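Local coordinates for protein pectate lyase (Cellvibrio cellulosa, PDB 1GXM) that cleaves polygalacturonic acid by anti-beta-elimination, this chain being the catalytic module, a family 10 polysaccharide lyase, of a larger modular enzyme, at residues 16-25 against 139-147; 220-231 against 321-331. All coordinates share one frame; numbering follows the deposited sequence.

In the fold
From the N terminus, the turn and first helix of interaction 1 (16-25) pack on 139-147, within helix 136-148, closing a loop that spans more than a hundred residues and includes helices 77-90 and 93-109. Only after that loop is closed does interaction 2 begin: 220-231, most of helix 219-226 and the turn after it, meets 321-331, close to the C terminus, across a second long excursion. The two contacts therefore follow in series, neither nesting nor crossing, yet their centres lie about 11 Å apart and they touch. Asp17 forms a salt bridge with Lys328, and Asn19 probably donates to Ala224 O, so the N-terminal turn is tied both to helix 219-226 and to the last helix, 318-329.

Interaction 1 of 2, residues 16-25 against 139-147; sequences LDGNPAANWL and YALTVLDFA
Trp24 and Tyr139 overlap as an offset stack: the centroid of the Trp24 five-membered ring lies 4.6 Å from that of the Tyr139 ring, and the planes are 28° apart. Tyr139 CD2 sits over one indole face, 3.4 Å from Trp24 CG, while Tyr139 CB lies above the six-membered half in a CH-pi contact. At the edge of the same indole, near its plane, Val143 CG2 touches CZ3 at 3.6 Å. Trp24 CG stands anti to the backbone N (chi1 166°), which carries the broad indole across to helix 136-148.

Beside it, the small methyl of Ala21 fits between the Tyr139 ring and Thr142, with CB 3.6 Å from both Tyr139 CE1 and Thr142 OG1. That hydroxyl is hydrogen-bonded to Ala138 O in its own helix, so this buried group has a polar partner. Farther along, Leu25 CD1 lies over one face of Phe146, 3.8 Å from the ring centroid, and Ala22 CB and Leu16 CD1 both approach CZ at the ring's far end. Arg151 adds a cation-pi contact to Phe146.

Behind this apolar shell, Asn19 starts the helix. Its OD1 accepts from Ala22 N at 3.2 Å, the donor standing above the carbonyl plane, and more weakly from Ala21 N. Gly18, at positive phi, takes the third position of the type II turn from Leu16 to Asn19, where glycine is favoured, and Pro20 fits the first helical turn, where its missing N-H costs no bond. The N-capped N-terminal helix thus packs steeply, at -75°, on helix 136-148, consistent with the (alpha/alpha)3 toroid of family 10 pectate lyases.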
loop_
_atom_site.group_PDB
_atom_site.type_symbol
_atom_site.label_atom_id
_atom_site.label_comp_id
_atom_site.label_asym_id
_atom_site.label_seq_id
_atom_site.Cartn_x
_atom_site.Cartn_y
_atom_site.Cartn_z
ATOM N N LEU A 16 -10.900 -8.061 -11.420
ATOM C CA LEU A 16 -10.734 -7.076 -10.371
ATOM C C LEU A 16 -11.776 -7.270 -9.274
ATOM O O LEU A 16 -11.708 -6.624 -8.232
ATOM C CB LEU A 16 -10.826 -5.668 -10.949
ATOM C CG LEU A 16 -9.691 -5.273 -11.898
ATOM C CD1 LEU A 16 -10.032 -3.944 -12.579
ATOM C CD2 LEU A 16 -8.334 -5.194 -11.188
ATOM N N ASP A 17 -12.738 -8.156 -9.514
ATOM C CA ASP A 17 -13.756 -8.469 -8.519
ATOM C C ASP A 17 -13.144 -9.222 -7.342
ATOM O O ASP A 17 -12.698 -10.354 -7.488
ATOM C CB ASP A 17 -14.873 -9.314 -9.134
ATOM C CG ASP A 17 -16.038 -9.533 -8.172
ATOM O OD1 ASP A 17 -16.434 -8.561 -7.510
ATOM O OD2 ASP A 17 -16.619 -10.636 -8.012
ATOM N N GLY A 18 -13.152 -8.583 -6.178
ATOM C CA GLY A 18 -12.524 -9.108 -4.977
ATOM C C GLY A 18 -11.080 -8.671 -4.754
ATOM O O GLY A 18 -10.459 -9.042 -3.778
ATOM N N ASN A 19 -10.532 -7.896 -5.675
ATOM C CA ASN A 19 -9.150 -7.472 -5.540
ATOM C C ASN A 19 -9.071 -6.374 -4.489
ATOM O O ASN A 19 -9.733 -5.352 -4.620
ATOM C CB ASN A 19 -8.616 -6.980 -6.875
ATOM C CG ASN A 19 -7.179 -6.517 -6.784
ATOM O OD1 ASN A 19 -6.859 -5.606 -6.030
ATOM N ND2 ASN A 19 -6.307 -7.133 -7.570
ATOM N N PRO A 20 -8.311 -6.585 -3.423
ATOM C CA PRO A 20 -8.276 -5.613 -2.324
ATOM C C PRO A 20 -7.919 -4.187 -2.735
ATOM O O PRO A 20 -8.437 -3.217 -2.180
ATOM C CB PRO A 20 -7.220 -6.192 -1.382
ATOM C CG PRO A 20 -7.251 -7.618 -1.641
ATOM C CD PRO A 20 -7.527 -7.788 -3.090
ATOM N N ALA A 21 -6.984 -4.053 -3.668
ATOM C CA ALA A 21 -6.567 -2.735 -4.130
ATOM C C ALA A 21 -7.675 -2.046 -4.926
ATOM O O ALA A 21 -7.920 -0.861 -4.772
ATOM C CB ALA A 21 -5.309 -2.863 -4.955
ATOM N N ALA A 22 -8.346 -2.799 -5.779
ATOM C CA ALA A 22 -9.471 -2.281 -6.525
ATOM C C ALA A 22 -10.612 -1.906 -5.574
ATOM O O ALA A 22 -11.290 -0.892 -5.769
ATOM C CB ALA A 22 -9.961 -3.315 -7.510
ATOM N N ASN A 23 -10.828 -2.717 -4.546
ATOM C CA ASN A 23 -11.867 -2.422 -3.568
ATOM C C ASN A 23 -11.528 -1.112 -2.852
ATOM O O ASN A 23 -12.390 -0.255 -2.624
ATOM C CB ASN A 23 -11.992 -3.540 -2.549
ATOM C CG ASN A 23 -12.712 -4.768 -3.075
ATOM O OD1 ASN A 23 -12.647 -5.839 -2.460
ATOM N ND2 ASN A 23 -13.402 -4.627 -4.181
ATOM N N TRP A 24 -10.267 -0.944 -2.481
ATOM C CA TRP A 24 -9.851 0.287 -1.841
ATOM C C TRP A 24 -10.146 1.490 -2.747
ATOM O O TRP A 24 -10.671 2.522 -2.312
ATOM C CB TRP A 24 -8.350 0.256 -1.468
ATOM C CG TRP A 24 -7.914 1.613 -1.144
ATOM C CD1 TRP A 24 -8.072 2.254 0.044
ATOM C CD2 TRP A 24 -7.375 2.555 -2.050
ATOM N NE1 TRP A 24 -7.647 3.549 -0.072
ATOM C CE2 TRP A 24 -7.212 3.759 -1.350
ATOM C CE3 TRP A 24 -6.989 2.510 -3.402
ATOM C CZ2 TRP A 24 -6.699 4.903 -1.946
ATOM C CZ3 TRP A 24 -6.472 3.654 -3.983
ATOM C CH2 TRP A 24 -6.348 4.823 -3.262
ATOM N N LEU A 25 -9.796 1.375 -4.015
ATOM C CA LEU A 25 -9.914 2.507 -4.928
ATOM C C LEU A 25 -11.388 2.855 -5.119
ATOM O O LEU A 25 -11.801 4.009 -5.067
ATOM C CB LEU A 25 -9.274 2.172 -6.257
ATOM C CG LEU A 25 -9.125 3.333 -7.243
ATOM C CD1 LEU A 25 -7.905 3.119 -8.131
ATOM C CD2 LEU A 25 -10.391 3.495 -8.099
ATOM N N TYR A 139 -0.967 1.111 -3.624
ATOM C CA TYR A 139 -2.255 1.699 -3.962
ATOM C C TYR A 139 -2.044 2.923 -4.836
ATOM O O TYR A 139 -2.878 3.202 -5.670
ATOM C CB TYR A 139 -3.100 1.997 -2.724
ATOM C CG TYR A 139 -3.698 0.767 -2.063
ATOM C CD1 TYR A 139 -3.375 -0.538 -2.458
ATOM C CD2 TYR A 139 -4.558 0.926 -0.995
ATOM C CE1 TYR A 139 -3.926 -1.645 -1.806
ATOM C CE2 TYR A 139 -5.102 -0.157 -0.353
ATOM C CZ TYR A 139 -4.778 -1.446 -0.765
ATOM O OH TYR A 139 -5.324 -2.533 -0.119
ATOM N N ALA A 140 -0.922 3.618 -4.687
ATOM C CA ALA A 140 -0.577 4.699 -5.623
ATOM C C ALA A 140 -0.429 4.152 -7.036
ATOM O O ALA A 140 -0.903 4.744 -7.996
ATOM C CB ALA A 140 0.670 5.395 -5.211
ATOM N N LEU A 141 0.252 3.026 -7.165
ATOM C CA LEU A 141 0.400 2.403 -8.469
ATOM C C LEU A 141 -0.933 1.945 -9.004
ATOM O O LEU A 141 -1.161 1.973 -10.200
ATOM C CB LEU A 141 1.393 1.242 -8.441
ATOM C CG LEU A 141 2.823 1.646 -8.146
ATOM C CD1 LEU A 141 3.671 0.429 -7.993
ATOM C CD2 LEU A 141 3.374 2.533 -9.246
ATOM N N THR A 142 -1.813 1.488 -8.127
ATOM C CA THR A 142 -3.148 1.067 -8.525
ATOM C C THR A 142 -3.911 2.255 -9.102
ATOM O O THR A 142 -4.561 2.147 -10.142
ATOM C CB THR A 142 -3.900 0.474 -7.338
ATOM O OG1 THR A 142 -3.221 -0.712 -6.895
ATOM C CG2 THR A 142 -5.310 -0.005 -7.727
ATOM N N VAL A 143 -3.826 3.399 -8.442
ATOM C CA VAL A 143 -4.481 4.606 -8.951
ATOM C C VAL A 143 -3.939 4.924 -10.341
ATOM O O VAL A 143 -4.708 5.179 -11.284
ATOM C CB VAL A 143 -4.273 5.803 -8.019
ATOM C CG1 VAL A 143 -4.800 7.062 -8.673
ATOM C CG2 VAL A 143 -4.956 5.575 -6.689
ATOM N N LEU A 144 -2.624 4.947 -10.469
ATOM C CA LEU A 144 -2.013 5.270 -11.763
ATOM C C LEU A 144 -2.408 4.250 -12.820
ATOM O O LEU A 144 -2.615 4.598 -13.969
ATOM C CB LEU A 144 -0.496 5.385 -11.645
ATOM C CG LEU A 144 -0.033 6.582 -10.817
ATOM C CD1 LEU A 144 1.458 6.467 -10.607
ATOM C CD2 LEU A 144 -0.395 7.895 -11.480
ATOM N N ASP A 145 -2.504 2.988 -12.433
ATOM C CA ASP A 145 -2.921 1.945 -13.362
ATOM C C ASP A 145 -4.366 2.113 -13.785
ATOM O O ASP A 145 -4.687 1.931 -14.942
ATOM C CB ASP A 145 -2.714 0.578 -12.762
ATOM C CG ASP A 145 -3.109 -0.509 -13.696
ATOM O OD1 ASP A 145 -2.375 -0.767 -14.687
ATOM O OD2 ASP A 145 -4.147 -1.158 -13.494
ATOM N N PHE A 146 -5.245 2.458 -12.862
ATOM C CA PHE A 146 -6.619 2.727 -13.227
ATOM C C PHE A 146 -6.666 3.928 -14.184
ATOM O O PHE A 146 -7.391 3.906 -15.182
ATOM C CB PHE A 146 -7.475 2.965 -11.993
ATOM C CG PHE A 146 -8.071 1.710 -11.420
ATOM C CD1 PHE A 146 -7.274 0.628 -11.102
ATOM C CD2 PHE A 146 -9.432 1.618 -11.200
ATOM C CE1 PHE A 146 -7.825 -0.511 -10.582
ATOM C CE2 PHE A 146 -9.983 0.485 -10.659
ATOM C CZ PHE A 146 -9.182 -0.596 -10.365
ATOM N N ALA A 147 -5.868 4.958 -13.908
ATOM C CA ALA A 147 -5.827 6.133 -14.768
ATOM C C ALA A 147 -5.320 5.711 -16.142
ATOM O O ALA A 147 -5.910 6.059 -17.177
ATOM C CB ALA A 147 -4.940 7.199 -14.154
#

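Interaction 2 of 2, residues 220-231 against 321-331; sequences VGVLAFLMTQPQ and SIINFAQKVGY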
loop_
_atom_site.group_PDB
_atom_site.type_symbol
_atom_site.label_atom_id
_atom_site.label_comp_id
_atom_site.label_asym_id
_atom_site.label_seq_id
_atom_site.Cartn_x
_atom_site.Cartn_y
_atom_site.Cartn_z
ATOM N N VAL A 220 0.179 -7.897 1.332
ATOM C CA VAL A 220 -1.137 -8.170 0.753
ATOM C C VAL A 220 -1.432 -7.194 -0.376
ATOM O O VAL A 220 -1.763 -7.580 -1.495
ATOM C CB VAL A 220 -2.231 -8.038 1.814
ATOM C CG1 VAL A 220 -3.616 -8.186 1.200
ATOM C CG2 VAL A 220 -2.007 -9.044 2.936
ATOM N N GLY A 221 -1.276 -5.908 -0.092
ATOM C CA GLY A 221 -1.592 -4.892 -1.071
ATOM C C GLY A 221 -0.663 -4.935 -2.257
ATOM O O GLY A 221 -1.055 -4.605 -3.374
ATOM N N VAL A 222 0.589 -5.297 -2.024
ATOM C CA VAL A 222 1.539 -5.407 -3.134
ATOM C C VAL A 222 1.071 -6.517 -4.072
ATOM O O VAL A 222 1.033 -6.363 -5.285
ATOM C CB VAL A 222 2.953 -5.702 -2.636
ATOM C CG1 VAL A 222 3.890 -5.861 -3.821
ATOM C CG2 VAL A 222 3.467 -4.590 -1.740
ATOM N N LEU A 223 0.717 -7.660 -3.505
ATOM C CA LEU A 223 0.173 -8.751 -4.305
ATOM C C LEU A 223 -1.102 -8.351 -5.032
ATOM O O LEU A 223 -1.297 -8.661 -6.193
ATOM C CB LEU A 223 -0.058 -9.983 -3.445
ATOM C CG LEU A 223 1.233 -10.611 -2.955
ATOM C CD1 LEU A 223 0.961 -11.637 -1.853
ATOM C CD2 LEU A 223 2.029 -11.269 -4.066
ATOM N N ALA A 224 -1.969 -7.641 -4.341
ATOM C CA ALA A 224 -3.212 -7.198 -4.941
ATOM C C ALA A 224 -2.901 -6.290 -6.134
ATOM O O ALA A 224 -3.495 -6.429 -7.202
ATOM C CB ALA A 224 -4.049 -6.480 -3.920
ATOM N N PHE A 225 -1.972 -5.357 -5.974
ATOM C CA PHE A 225 -1.568 -4.533 -7.104
ATOM C C PHE A 225 -1.023 -5.378 -8.254
ATOM O O PHE A 225 -1.393 -5.178 -9.404
ATOM C CB PHE A 225 -0.518 -3.494 -6.729
ATOM C CG PHE A 225 0.122 -2.914 -7.930
ATOM C CD1 PHE A 225 -0.594 -2.090 -8.772
ATOM C CD2 PHE A 225 1.389 -3.309 -8.292
ATOM C CE1 PHE A 225 -0.024 -1.643 -9.955
ATOM C CE2 PHE A 225 1.944 -2.879 -9.464
ATOM C CZ PHE A 225 1.240 -2.027 -10.280
ATOM N N LEU A 226 -0.130 -6.303 -7.960
ATOM C CA LEU A 226 0.419 -7.148 -9.018
ATOM C C LEU A 226 -0.654 -7.902 -9.750
ATOM O O LEU A 226 -0.542 -8.104 -10.955
ATOM C CB LEU A 226 1.465 -8.110 -8.490
ATOM C CG LEU A 226 2.792 -7.484 -8.094
ATOM C CD1 LEU A 226 3.648 -8.597 -7.484
ATOM C CD2 LEU A 226 3.519 -6.809 -9.242
ATOM N N MET A 227 -1.698 -8.294 -9.041
ATOM C CA MET A 227 -2.795 -9.026 -9.614
ATOM C C MET A 227 -3.684 -8.165 -10.519
ATOM O O MET A 227 -4.524 -8.722 -11.218
ATOM C CB MET A 227 -3.598 -9.705 -8.510
ATOM C CG MET A 227 -2.836 -10.852 -7.912
ATOM S SD MET A 227 -3.560 -11.548 -6.448
ATOM C CE MET A 227 -4.617 -12.815 -7.112
ATOM N N THR A 228 -3.501 -6.847 -10.519
ATOM C CA THR A 228 -4.201 -5.986 -11.469
ATOM C C THR A 228 -3.445 -5.918 -12.803
ATOM O O THR A 228 -3.983 -5.414 -13.783
ATOM C CB THR A 228 -4.383 -4.531 -10.967
ATOM O OG1 THR A 228 -3.106 -3.863 -10.942
ATOM C CG2 THR A 228 -4.990 -4.441 -9.540
ATOM N N GLN A 229 -2.194 -6.356 -12.820
ATOM C CA GLN A 229 -1.331 -6.205 -13.986
ATOM C C GLN A 229 -1.472 -7.358 -14.954
ATOM O O GLN A 229 -1.923 -8.443 -14.581
ATOM C CB GLN A 229 0.124 -6.076 -13.537
ATOM C CG GLN A 229 0.355 -4.843 -12.715
ATOM C CD GLN A 229 -0.053 -3.601 -13.504
ATOM O OE1 GLN A 229 0.608 -3.254 -14.476
ATOM N NE2 GLN A 229 -1.161 -2.978 -13.129
ATOM N N PRO A 230 -1.114 -7.118 -16.220
ATOM C CA PRO A 230 -0.993 -8.235 -17.149
ATOM C C PRO A 230 -0.098 -9.287 -16.534
ATOM O O PRO A 230 1.012 -8.977 -16.105
ATOM C CB PRO A 230 -0.337 -7.597 -18.379
ATOM C CG PRO A 230 -0.708 -6.172 -18.331
ATOM C CD PRO A 230 -0.768 -5.841 -16.868
ATOM N N GLN A 231 -0.613 -10.502 -16.466
ATOM C CA GLN A 231 0.074 -11.595 -15.793
ATOM C C GLN A 231 1.118 -12.234 -16.705
ATOM O O GLN A 231 0.934 -13.313 -17.223
ATOM C CB GLN A 231 -0.917 -12.627 -15.278
ATOM C CG GLN A 231 -1.866 -12.083 -14.229
ATOM C CD GLN A 231 -1.152 -11.678 -12.955
ATOM O OE1 GLN A 231 -0.625 -12.532 -12.239
ATOM N NE2 GLN A 231 -1.128 -10.383 -12.677
ATOM N N SER A 321 -7.564 -12.365 3.200
ATOM C CA SER A 321 -8.141 -11.706 2.043
ATOM C C SER A 321 -7.394 -12.103 0.755
ATOM O O SER A 321 -8.008 -12.440 -0.259
ATOM C CB SER A 321 -8.150 -10.197 2.238
ATOM O OG SER A 321 -6.861 -9.683 2.307
ATOM N N ILE A 322 -6.074 -12.075 0.790
ATOM C CA ILE A 322 -5.330 -12.356 -0.428
ATOM C C ILE A 322 -5.359 -13.823 -0.775
ATOM O O ILE A 322 -5.373 -14.177 -1.936
ATOM C CB ILE A 322 -3.875 -11.810 -0.366
ATOM C CG1 ILE A 322 -3.321 -11.619 -1.778
ATOM C CG2 ILE A 322 -2.974 -12.660 0.494
ATOM C CD1 ILE A 322 -3.990 -10.511 -2.554
ATOM N N ILE A 323 -5.381 -14.683 0.232
ATOM C CA ILE A 323 -5.437 -16.127 -0.004
ATOM C C ILE A 323 -6.765 -16.493 -0.633
ATOM O O ILE A 323 -6.811 -17.238 -1.612
ATOM C CB ILE A 323 -5.221 -16.895 1.309
ATOM C CG1 ILE A 323 -3.757 -16.751 1.716
ATOM C CG2 ILE A 323 -5.645 -18.358 1.168
ATOM C CD1 ILE A 323 -3.485 -17.256 3.094
ATOM N N ASN A 324 -7.842 -15.931 -0.114
ATOM C CA ASN A 324 -9.157 -16.255 -0.642
ATOM C C ASN A 324 -9.311 -15.717 -2.046
ATOM O O ASN A 324 -9.904 -16.361 -2.901
ATOM C CB ASN A 324 -10.269 -15.735 0.264
ATOM C CG ASN A 324 -10.387 -16.534 1.561
ATOM O OD1 ASN A 324 -10.995 -16.069 2.522
ATOM N ND2 ASN A 324 -9.766 -17.705 1.602
ATOM N N PHE A 325 -8.761 -14.538 -2.301
ATOM C CA PHE A 325 -8.805 -13.957 -3.641
ATOM C C PHE A 325 -7.964 -14.787 -4.589
ATOM O O PHE A 325 -8.415 -15.103 -5.698
ATOM C CB PHE A 325 -8.319 -12.512 -3.626
ATOM C CG PHE A 325 -8.358 -11.852 -4.967
ATOM C CD1 PHE A 325 -9.540 -11.764 -5.668
ATOM C CD2 PHE A 325 -7.217 -11.331 -5.526
ATOM C CE1 PHE A 325 -9.573 -11.165 -6.910
ATOM C CE2 PHE A 325 -7.259 -10.719 -6.750
ATOM C CZ PHE A 325 -8.430 -10.650 -7.443
ATOM N N ALA A 326 -6.765 -15.171 -4.167
ATOM C CA ALA A 326 -5.934 -16.045 -4.983
ATOM C C ALA A 326 -6.647 -17.349 -5.312
ATOM O O ALA A 326 -6.552 -17.839 -6.419
ATOM C CB ALA A 326 -4.645 -16.331 -4.302
ATOM N N GLN A 327 -7.363 -17.904 -4.345
ATOM C CA GLN A 327 -8.093 -19.153 -4.558
ATOM C C GLN A 327 -9.139 -18.938 -5.652
ATOM O O GLN A 327 -9.291 -19.760 -6.550
ATOM C CB GLN A 327 -8.757 -19.617 -3.260
ATOM C CG GLN A 327 -9.341 -21.037 -3.332
ATOM C CD GLN A 327 -10.748 -21.112 -3.920
ATOM O OE1 GLN A 327 -11.373 -20.086 -4.240
ATOM N NE2 GLN A 327 -11.257 -22.335 -4.061
ATOM N N LYS A 328 -9.864 -17.833 -5.551
ATOM C CA LYS A 328 -10.920 -17.468 -6.494
ATOM C C LYS A 328 -10.379 -17.449 -7.932
ATOM O O LYS A 328 -11.037 -17.932 -8.861
ATOM C CB LYS A 328 -11.491 -16.096 -6.104
ATOM C CG LYS A 328 -12.728 -15.561 -6.868
ATOM C CD LYS A 328 -12.752 -14.009 -6.765
ATOM C CE LYS A 328 -14.098 -13.387 -6.439
ATOM N NZ LYS A 328 -14.711 -12.700 -7.615
ATOM N N VAL A 329 -9.179 -16.902 -8.123
ATOM C CA VAL A 329 -8.609 -16.742 -9.468
ATOM C C VAL A 329 -7.687 -17.888 -9.893
ATOM O O VAL A 329 -7.103 -17.835 -10.982
ATOM C CB VAL A 329 -7.860 -15.399 -9.633
ATOM C CG1 VAL A 329 -8.749 -14.240 -9.277
ATOM C CG2 VAL A 329 -6.571 -15.371 -8.809
ATOM N N GLY A 330 -7.539 -18.909 -9.056
ATOM C CA GLY A 330 -6.755 -20.096 -9.396
ATOM C C GLY A 330 -5.257 -20.010 -9.120
ATOM O O GLY A 330 -4.463 -20.771 -9.670
ATOM N N TYR A 331 -4.863 -19.079 -8.259
ATOM C CA TYR A 331 -3.456 -18.868 -7.906
ATOM C C TYR A 331 -3.026 -19.527 -6.599
ATOM O O TYR A 331 -1.901 -19.314 -6.127
ATOM C CB TYR A 331 -3.173 -17.367 -7.837
ATOM C CG TYR A 331 -2.750 -16.749 -9.150
ATOM C CD1 TYR A 331 -3.123 -17.289 -10.384
ATOM C CD2 TYR A 331 -1.994 -15.610 -9.153
ATOM C CE1 TYR A 331 -2.711 -16.690 -11.567
ATOM C CE2 TYR A 331 -1.603 -15.012 -10.299
ATOM C CZ TYR A 331 -1.951 -15.551 -11.511
ATOM O OH TYR A 331 -1.521 -14.914 -12.640
#
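Met227 reaches across to Phe325 and Ile322 of helix 318-329, and each part of its chain finds a neighbour. CB lies 4.2 Å from Phe325 CE2. With CG anti to the carbonyl carbon (chi1 -71°) and chi2 extended, the chain carries SD to the edge of the Phe325 ring, 4.8 Å from its centroid, a Met-aromatic contact. SD also meets Ile322 CD1. The bend at chi3, 90°, then turns CE to within 3.4 Å of Phe325 CD2 and 3.6 Å of Val329 CG2, with Tyr331 CD2 a little farther away. A long, flexible thioether suits this place because one chain can touch several differently shaped groups at once.

One turn back, branched and aliphatic side chains take over. Ile322 CG1 packs on Leu223 CB at 4.0 Å, and its CD1 reaches Ala224; a further turn back on helix 219-226, Val220 CG1 lies against Ile322 CB.

Beyond the helix, Tyr331 OH donates to Gln231 OE1 at 2.6 Å, the oxygen lying at the ring edge, near its plane. The other half of the Gln231 amide is also held: NE2 donates to Gln229 O and to Leu226 O, so three bonds fix its rotation. Leu226 O receives Gln229 N and Gln231 NE2 from opposite faces of its plane. Tyr331 follows Gly330, whose positive phi closes a Schellman motif, and its side chain touches Glu236 and Val239 of helix 233-246. Two nearly aligned helices, 24° apart, thus pack through an apolar seam, finished by the Gln231-Tyr331 hydrogen bond beyond them, probably as part of the family's (alpha/alpha)3 toroid.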